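Local structure of tryparedoxin (Crithidia fasciculata, 1O8X) at residues L30-F35 with P110-V115; E64-T69 with P85-P90. The protein is a thioredoxin-family oxidoreductase that probably shuttles electrons through a redox disulfide in the trypanosomatid defence against oxidative stress. The protein carries 1 engineered substitution. All coordinates share one frame; numbering follows the deposited sequence.

Contact 1: L30-F35 with P110-V115; sequences LVFFYF and PTLIGV
Val31 and Val115 open an antiparallel ladder by exchanging two backbone hydrogen bonds: Val31 N to Val115 O, 2.8 Å and almost straight at 175°, and Val115 N to Val31 O. The same exchange recurs at Phe33 with Ile113, where the bond from Phe33 N bends to 151°, and at Phe35 with Thr111, where Thr111 N reaches Phe35 O at 3.1 Å. Six N-H groups and six carbonyls are thus satisfied across the pair. The N-H and C=O groups of Phe32 and Tyr34 turn the other way, to strand 63-69. Of the side-chain hydroxyls, Tyr34 OH bonds with Thr47 OG1 and Thr111 OG1 with Ser108 O.

Between these pairs, Leu112 CD1 wedges against two CB atoms, 3.7 Å from that of Phe32 and 3.7 Å from that of Tyr34. Gly114 lets the Phe32 ring drop onto the backbone, CD2 3.6 Å from Gly114 CA. Tyr34, whose chi1 of -179° sets the ring opposite the backbone N, runs alongside cis-Pro110, with Tyr34 CE1 3.7 Å from Pro110 CB; a cis-proline here is a hallmark of the thioredoxin fold. On the other face, Val115 CG2 meets Phe33 CE1 crosswise at 3.7 Å.

Helix 41-57 packs on the Tyr34 and Leu112 face, with Tyr34 touching engineered Ala43, while helix 94-103 lies against Phe33 and Phe35.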
ATOM      1  N   LEU A  30       3.688   9.127   5.630  1.00 12.67           N
ATOM      2  CA  LEU A  30       3.170   8.934   4.279  1.00 12.28           C
ATOM      3  C   LEU A  30       2.706   7.485   4.198  1.00 11.88           C
ATOM      4  O   LEU A  30       3.416   6.581   4.648  1.00 12.83           O
ATOM      5  CB  LEU A  30       4.274   9.200   3.264  1.00 13.44           C
ATOM      6  CG  LEU A  30       3.922   8.920   1.798  1.00 16.02           C
ATOM      7  CD1 LEU A  30       2.835   9.802   1.233  1.00 17.40           C
ATOM      8  CD2 LEU A  30       5.190   9.038   0.971  1.00 19.30           C
ATOM      9  N   VAL A  31       1.522   7.261   3.638  1.00 11.48           N
ATOM     10  CA  VAL A  31       0.969   5.918   3.548  1.00 12.17           C
ATOM     11  C   VAL A  31       0.807   5.554   2.092  1.00 11.46           C
ATOM     12  O   VAL A  31       0.108   6.249   1.356  1.00 11.82           O
ATOM     13  CB  VAL A  31      -0.394   5.823   4.274  1.00 12.74           C
ATOM     14  CG1 VAL A  31      -1.006   4.448   4.080  1.00 14.92           C
ATOM     15  CG2 VAL A  31      -0.196   6.106   5.764  1.00 14.34           C
ATOM     16  N   PHE A  32       1.448   4.467   1.679  1.00 10.81           N
ATOM     17  CA  PHE A  32       1.278   3.976   0.321  1.00 11.08           C
ATOM     18  C   PHE A  32       0.286   2.831   0.310  1.00 11.44           C
ATOM     19  O   PHE A  32       0.518   1.791   0.949  1.00 13.62           O
ATOM     20  CB  PHE A  32       2.597   3.430  -0.220  1.00 12.24           C
ATOM     21  CG  PHE A  32       3.609   4.466  -0.569  1.00 12.34           C
ATOM     22  CD1 PHE A  32       4.704   4.646   0.267  1.00 16.48           C
ATOM     23  CD2 PHE A  32       3.524   5.210  -1.755  1.00 13.00           C
ATOM     24  CE1 PHE A  32       5.684   5.572  -0.027  1.00 17.11           C
ATOM     25  CE2 PHE A  32       4.495   6.156  -2.067  1.00 14.05           C
ATOM     26  CZ  PHE A  32       5.590   6.331  -1.210  1.00 17.32           C
ATOM     27  N   PHE A  33      -0.790   2.980  -0.445  1.00 10.72           N
ATOM     28  CA  PHE A  33      -1.700   1.877  -0.744  1.00 11.23           C
ATOM     29  C   PHE A  33      -1.130   1.088  -1.907  1.00 10.34           C
ATOM     30  O   PHE A  33      -0.897   1.646  -2.989  1.00 11.07           O
ATOM     31  CB  PHE A  33      -3.078   2.425  -1.106  1.00 11.94           C
ATOM     32  CG  PHE A  33      -3.722   3.193   0.002  1.00 13.01           C
ATOM     33  CD1 PHE A  33      -4.041   4.534  -0.167  1.00 16.13           C
ATOM     34  CD2 PHE A  33      -4.022   2.568   1.212  1.00 14.01           C
ATOM     35  CE1 PHE A  33      -4.662   5.257   0.862  1.00 17.05           C
ATOM     36  CE2 PHE A  33      -4.627   3.276   2.248  1.00 15.50           C
ATOM     37  CZ  PHE A  33      -4.955   4.628   2.062  1.00 17.09           C
ATOM     38  N   TYR A  34      -0.863  -0.193  -1.666  1.00 10.16           N
ATOM     39  CA  TYR A  34      -0.283  -1.079  -2.676  1.00 10.30           C
ATOM     40  C   TYR A  34      -1.356  -2.019  -3.175  1.00 10.07           C
ATOM     41  O   TYR A  34      -1.781  -2.923  -2.464  1.00 11.52           O
ATOM     42  CB  TYR A  34       0.892  -1.867  -2.086  1.00 10.44           C
ATOM     43  CG  TYR A  34       1.549  -2.796  -3.093  1.00 10.40           C
ATOM     44  CD1 TYR A  34       1.767  -2.387  -4.413  1.00 11.37           C
ATOM     45  CD2 TYR A  34       1.962  -4.083  -2.726  1.00 11.66           C
ATOM     46  CE1 TYR A  34       2.380  -3.231  -5.339  1.00 12.47           C
ATOM     47  CE2 TYR A  34       2.583  -4.937  -3.660  1.00 12.27           C
ATOM     48  CZ  TYR A  34       2.798  -4.487  -4.954  1.00 11.88           C
ATOM     49  OH  TYR A  34       3.406  -5.278  -5.914  1.00 14.65           O
ATOM     50  N   PHE A  35      -1.822  -1.758  -4.389  1.00 10.04           N
ATOM     51  CA  PHE A  35      -2.853  -2.586  -5.024  1.00 10.62           C
ATOM     52  C   PHE A  35      -2.163  -3.681  -5.823  1.00 10.67           C
ATOM     53  O   PHE A  35      -1.385  -3.400  -6.747  1.00 10.75           O
ATOM     54  CB  PHE A  35      -3.729  -1.734  -5.950  1.00 11.57           C
ATOM     55  CG  PHE A  35      -4.422  -0.608  -5.236  1.00 11.88           C
ATOM     56  CD1 PHE A  35      -3.777   0.611  -5.030  1.00 12.76           C
ATOM     57  CD2 PHE A  35      -5.708  -0.775  -4.728  1.00 13.05           C
ATOM     58  CE1 PHE A  35      -4.410   1.642  -4.335  1.00 13.50           C
ATOM     59  CE2 PHE A  35      -6.342   0.274  -4.052  1.00 14.84           C
ATOM     60  CZ  PHE A  35      -5.687   1.466  -3.856  1.00 15.40           C
ATOM     61  N   PRO A 110       0.304  -4.054 -10.763  1.00 12.21           N
ATOM     62  CA  PRO A 110       0.406  -3.358  -9.469  1.00 11.91           C
ATOM     63  C   PRO A 110       0.286  -1.842  -9.593  1.00 11.77           C
ATOM     64  O   PRO A 110       0.671  -1.261 -10.616  1.00 12.21           O
ATOM     65  CB  PRO A 110       1.822  -3.728  -8.999  1.00 11.91           C
ATOM     66  CG  PRO A 110       2.603  -3.949 -10.281  1.00 12.50           C
ATOM     67  CD  PRO A 110       1.611  -4.556 -11.245  1.00 12.90           C
ATOM     68  N   THR A 111      -0.232  -1.200  -8.538  1.00 10.92           N
ATOM     69  CA  THR A 111      -0.337   0.267  -8.478  1.00 10.84           C
ATOM     70  C   THR A 111       0.020   0.672  -7.061  1.00 10.45           C
ATOM     71  O   THR A 111      -0.323  -0.037  -6.121  1.00 11.07           O
ATOM     72  CB  THR A 111      -1.753   0.713  -8.856  1.00 11.60           C
ATOM     73  OG1 THR A 111      -1.922   0.553 -10.267  1.00 13.31           O
ATOM     74  CG2 THR A 111      -1.962   2.200  -8.627  1.00 12.50           C
ATOM     75  N   LEU A 112       0.693   1.810  -6.918  1.00 10.21           N
ATOM     76  CA  LEU A 112       1.114   2.269  -5.600  1.00 11.13           C
ATOM     77  C   LEU A 112       0.776   3.749  -5.474  1.00 12.24           C
ATOM     78  O   LEU A 112       1.318   4.551  -6.242  1.00 14.19           O
ATOM     79  CB  LEU A 112       2.619   2.016  -5.482  1.00 13.56           C
ATOM     80  CG  LEU A 112       3.356   2.124  -4.159  1.00 13.33           C
ATOM     81  CD1 LEU A 112       2.829   1.150  -3.169  1.00 12.47           C
ATOM     82  CD2 LEU A 112       4.825   1.878  -4.393  1.00 14.46           C
ATOM     83  N   ILE A 113      -0.087   4.087  -4.513  1.00 12.25           N
ATOM     84  CA  ILE A 113      -0.571   5.451  -4.323  1.00 12.78           C
ATOM     85  C   ILE A 113      -0.235   5.927  -2.931  1.00 11.80           C
ATOM     86  O   ILE A 113      -0.598   5.287  -1.945  1.00 12.55           O
ATOM     87  CB  ILE A 113      -2.078   5.488  -4.579  1.00 13.71           C
ATOM     88  CG1 ILE A 113      -2.275   5.045  -6.039  1.00 16.80           C
ATOM     89  CG2 ILE A 113      -2.696   6.869  -4.251  1.00 14.75           C
ATOM     90  CD1 ILE A 113      -3.567   5.285  -6.638  1.00 19.01           C
ATOM     91  N   GLY A 114       0.452   7.058  -2.847  1.00 11.38           N
ATOM     92  CA  GLY A 114       0.864   7.589  -1.560  1.00 11.23           C
ATOM     93  C   GLY A 114       0.019   8.763  -1.137  1.00 11.32           C
ATOM     94  O   GLY A 114      -0.204   9.681  -1.928  1.00 11.85           O
ATOM     95  N   VAL A 115      -0.482   8.691   0.088  1.00 12.42           N
ATOM     96  CA  VAL A 115      -1.274   9.753   0.688  1.00 12.90           C
ATOM     97  C   VAL A 115      -0.668  10.174   2.022  1.00 13.04           C
ATOM     98  O   VAL A 115      -0.044   9.365   2.716  1.00 14.49           O
ATOM     99  CB  VAL A 115      -2.773   9.344   0.855  1.00 13.68           C
ATOM    100  CG1 VAL A 115      -3.356   8.821  -0.464  1.00 14.16           C
ATOM    101  CG2 VAL A 115      -2.960   8.321   1.951  1.00 14.46           C
TER

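Contact 2: E64-T69 with P85-P90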
ATOM      1  N   GLU A  64       4.734   4.090   5.395  1.00 12.12           N
ATOM      2  CA  GLU A  64       4.231   2.739   5.576  1.00 11.78           C
ATOM      3  C   GLU A  64       3.576   2.293   4.289  1.00 11.50           C
ATOM      4  O   GLU A  64       3.174   3.134   3.488  1.00 12.11           O
ATOM      5  CB  GLU A  64       3.214   2.732   6.731  1.00 13.23           C
ATOM      6  CG  GLU A  64       2.738   1.352   7.169  1.00 14.73           C
ATOM      7  CD  GLU A  64       3.881   0.402   7.485  1.00 15.54           C
ATOM      8  OE1 GLU A  64       4.368  -0.296   6.564  1.00 14.98           O
ATOM      9  OE2 GLU A  64       4.303   0.368   8.655  1.00 19.55           O
ATOM     10  N   VAL A  65       3.492   0.978   4.091  1.00 11.69           N
ATOM     11  CA  VAL A  65       2.812   0.379   2.941  1.00 11.51           C
ATOM     12  C   VAL A  65       1.620  -0.423   3.462  1.00 11.76           C
ATOM     13  O   VAL A  65       1.756  -1.206   4.410  1.00 12.68           O
ATOM     14  CB  VAL A  65       3.766  -0.503   2.088  1.00 11.20           C
ATOM     15  CG1 VAL A  65       2.992  -1.189   0.968  1.00 12.13           C
ATOM     16  CG2 VAL A  65       4.879   0.331   1.505  1.00 11.43           C
ATOM     17  N   VAL A  66       0.455  -0.221   2.850  1.00 12.31           N
ATOM     18  CA  VAL A  66      -0.757  -0.945   3.188  1.00 12.22           C
ATOM     19  C   VAL A  66      -1.212  -1.709   1.948  1.00 12.07           C
ATOM     20  O   VAL A  66      -1.633  -1.114   0.956  1.00 11.77           O
ATOM     21  CB  VAL A  66      -1.863   0.007   3.670  1.00 12.14           C
ATOM     22  CG1 VAL A  66      -3.143  -0.758   3.977  1.00 14.40           C
ATOM     23  CG2 VAL A  66      -1.394   0.782   4.902  1.00 13.27           C
ATOM     24  N   PHE A  67      -1.098  -3.031   1.994  1.00 11.91           N
ATOM     25  CA  PHE A  67      -1.551  -3.887   0.905  1.00 12.29           C
ATOM     26  C   PHE A  67      -3.075  -3.880   0.796  1.00 12.60           C
ATOM     27  O   PHE A  67      -3.779  -4.160   1.781  1.00 14.15           O
ATOM     28  CB  PHE A  67      -1.014  -5.306   1.139  1.00 13.03           C
ATOM     29  CG  PHE A  67      -1.498  -6.340   0.141  1.00 13.18           C
ATOM     30  CD1 PHE A  67      -1.547  -6.072  -1.225  1.00 13.85           C
ATOM     31  CD2 PHE A  67      -1.862  -7.609   0.586  1.00 15.71           C
ATOM     32  CE1 PHE A  67      -1.981  -7.052  -2.117  1.00 14.89           C
ATOM     33  CE2 PHE A  67      -2.300  -8.574  -0.303  1.00 16.36           C
ATOM     34  CZ  PHE A  67      -2.355  -8.291  -1.658  1.00 15.54           C
ATOM     35  N   CYS A  68      -3.547  -3.539  -0.404  1.00 12.96           N
ATOM     36  CA  CYS A  68      -4.959  -3.488  -0.761  1.00 13.46           C
ATOM     37  C   CYS A  68      -5.194  -4.552  -1.823  1.00 13.49           C
ATOM     38  O   CYS A  68      -4.868  -4.362  -2.991  1.00 13.07           O
ATOM     39  CB  CYS A  68      -5.293  -2.103  -1.303  1.00 14.18           C
ATOM     40  SG  CYS A  68      -5.102  -0.791  -0.090  1.00 14.89           S
ATOM     41  N   THR A  69      -5.742  -5.684  -1.408  1.00 14.69           N
ATOM     42  CA  THR A  69      -5.772  -6.850  -2.258  1.00 15.49           C
ATOM     43  C   THR A  69      -6.823  -6.852  -3.386  1.00 14.89           C
ATOM     44  O   THR A  69      -7.935  -6.378  -3.202  1.00 15.67           O
ATOM     45  CB  THR A  69      -5.916  -8.087  -1.354  1.00 17.30           C
ATOM     46  OG1 THR A  69      -5.715  -9.259  -2.139  1.00 20.01           O
ATOM     47  CG2 THR A  69      -7.338  -8.224  -0.789  1.00 19.23           C
ATOM     48  N   PRO A  85       6.393  -7.539   4.171  1.00 15.30           N
ATOM     49  CA  PRO A  85       6.811  -7.073   5.507  1.00 15.73           C
ATOM     50  C   PRO A  85       5.950  -5.968   6.141  1.00 15.60           C
ATOM     51  O   PRO A  85       6.194  -5.580   7.284  1.00 16.55           O
ATOM     52  CB  PRO A  85       8.221  -6.540   5.244  1.00 16.25           C
ATOM     53  CG  PRO A  85       8.110  -5.952   3.852  1.00 16.21           C
ATOM     54  CD  PRO A  85       7.186  -6.893   3.103  1.00 15.25           C
ATOM     55  N   TRP A  86       4.974  -5.452   5.395  1.00 14.65           N
ATOM     56  CA  TRP A  86       4.225  -4.248   5.774  1.00 13.62           C
ATOM     57  C   TRP A  86       2.807  -4.598   6.248  1.00 13.80           C
ATOM     58  O   TRP A  86       2.594  -5.669   6.840  1.00 15.40           O
ATOM     59  CB  TRP A  86       4.240  -3.241   4.604  1.00 13.32           C
ATOM     60  CG  TRP A  86       3.950  -3.872   3.257  1.00 11.92           C
ATOM     61  CD1 TRP A  86       2.782  -4.486   2.872  1.00 12.08           C
ATOM     62  CD2 TRP A  86       4.846  -3.994   2.157  1.00 11.63           C
ATOM     63  NE1 TRP A  86       2.902  -4.956   1.588  1.00 12.25           N
ATOM     64  CE2 TRP A  86       4.162  -4.676   1.125  1.00 11.89           C
ATOM     65  CE3 TRP A  86       6.159  -3.570   1.919  1.00 12.36           C
ATOM     66  CZ2 TRP A  86       4.765  -4.967  -0.102  1.00 12.34           C
ATOM     67  CZ3 TRP A  86       6.747  -3.853   0.714  1.00 12.61           C
ATOM     68  CH2 TRP A  86       6.058  -4.551  -0.288  1.00 12.60           C
ATOM     69  N   LEU A  87       1.850  -3.693   6.035  1.00 13.37           N
ATOM     70  CA  LEU A  87       0.495  -3.880   6.566  1.00 13.99           C
ATOM     71  C   LEU A  87      -0.479  -4.294   5.477  1.00 13.66           C
ATOM     72  O   LEU A  87      -0.150  -4.214   4.296  1.00 13.39           O
ATOM     73  CB  LEU A  87       0.000  -2.593   7.227  1.00 14.67           C
ATOM     74  CG  LEU A  87       0.954  -1.890   8.183  1.00 15.67           C
ATOM     75  CD1 LEU A  87       0.294  -0.653   8.778  1.00 16.63           C
ATOM     76  CD2 LEU A  87       1.404  -2.831   9.270  1.00 17.75           C
ATOM     77  N   ALA A  88      -1.682  -4.702   5.875  1.00 14.59           N
ATOM     78  CA  ALA A  88      -2.736  -5.023   4.920  1.00 15.31           C
ATOM     79  C   ALA A  88      -4.105  -4.658   5.438  1.00 16.47           C
ATOM     80  O   ALA A  88      -4.384  -4.789   6.633  1.00 17.06           O
ATOM     81  CB  ALA A  88      -2.714  -6.510   4.570  1.00 16.12           C
ATOM     82  N   VAL A  89      -4.966  -4.215   4.529  1.00 16.60           N
ATOM     83  CA  VAL A  89      -6.398  -4.131   4.844  1.00 17.75           C
ATOM     84  C   VAL A  89      -6.870  -5.569   5.016  1.00 19.28           C
ATOM     85  O   VAL A  89      -6.573  -6.418   4.179  1.00 18.46           O
ATOM     86  CB  VAL A  89      -7.207  -3.440   3.716  1.00 17.68           C
ATOM     87  CG1 VAL A  89      -8.704  -3.440   4.049  1.00 18.24           C
ATOM     88  CG2 VAL A  89      -6.707  -2.014   3.488  1.00 17.88           C
ATOM     89  N   PRO A  90      -7.583  -5.871   6.104  1.00 20.66           N
ATOM     90  CA  PRO A  90      -8.026  -7.248   6.312  1.00 21.95           C
ATOM     91  C   PRO A  90      -8.903  -7.731   5.161  1.00 22.41           C
ATOM     92  O   PRO A  90      -9.652  -6.933   4.593  1.00 22.82           O
ATOM     93  CB  PRO A  90      -8.824  -7.171   7.622  1.00 22.19           C
ATOM     94  CG  PRO A  90      -8.281  -5.968   8.331  1.00 21.60           C
ATOM     95  CD  PRO A  90      -7.985  -4.991   7.217  1.00 21.10           C
TER
HETATM   96  O   HOH W   1      -5.944  -6.061   1.455  1.00 23.22           O
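Trp86 holds CG between its own backbone N and carbonyl carbon (chi1 45°), which brings the indole back over Val65, and Val65 offers its CG1 methyl to the ring. The result is a CH-pi contact: CG1 stands 3.5 Å from the centroid of the five-membered ring, only 7° off its normal. Pro85 CD lies against the opposite face, so the indole is sandwiched, and Phe67 CB sits at its edge, 4.0 Å from NE1. NE1 is buried without a hydrogen-bond partner in the model.

Glu64 is bent at chi2 (53°), curling its carboxylate back so that OE1 accepts the N-H of Val65 at 2.9 Å on its anti side. Tyr54 OH also bonds to this oxygen, which is therefore gripped twice, and the Tyr54 ring meets Trp86 edge-to-face. The aliphatic part of the Glu64 side chain lies across Leu87, with Glu64 CG 3.5 Å from Leu87 CD1.

Strands 63-69 and 87-88 are the two parallel strands of a beta-alpha-beta unit whose connection is helix 74-81, part of the central sheet of the thioredoxin fold. The backbone bonds zigzag accordingly: Leu87 N to Val65 O, Phe67 N to Leu87 O at 2.8 Å, and Val89 N to Phe67 O at 3.0 Å.

A water bridges the end of the pairing, donating to Phe67 O, which already accepts Val89 N, and to Val89 O, and accepting from Thr69 N. Side chains divide between the faces. Phe67 and Ala88 pack beneath helix 74-81, CB against CB, while on the other side Val66 CG1 meets Val89 CG2 at 3.8 Å and Val66 and Leu87 touch Leu14 of strand 13-16.

Both contacts are buried in one sheet and meet where strands 30-36 and 63-69 run side by side: Phe32 O lies 2.8 Å from Val66 N and Tyr34 O 2.8 Å from Cys68 N, probable hydrogen bonds, while the Phe35 ring packs on Cys68. Helix 41-57 serves both, touching Tyr34 and Leu112 in contact 1 and Val65 and Trp86 in contact 2. The chemistry differs with position. Contact 1 is a long, regular antiparallel ladder with aromatic and aliphatic packing on its two faces. Contact 2 is a short parallel pair, supplemented by an indole-methyl contact, a carboxylate oxygen held by two hydrogen bonds and a water where the pairing ends.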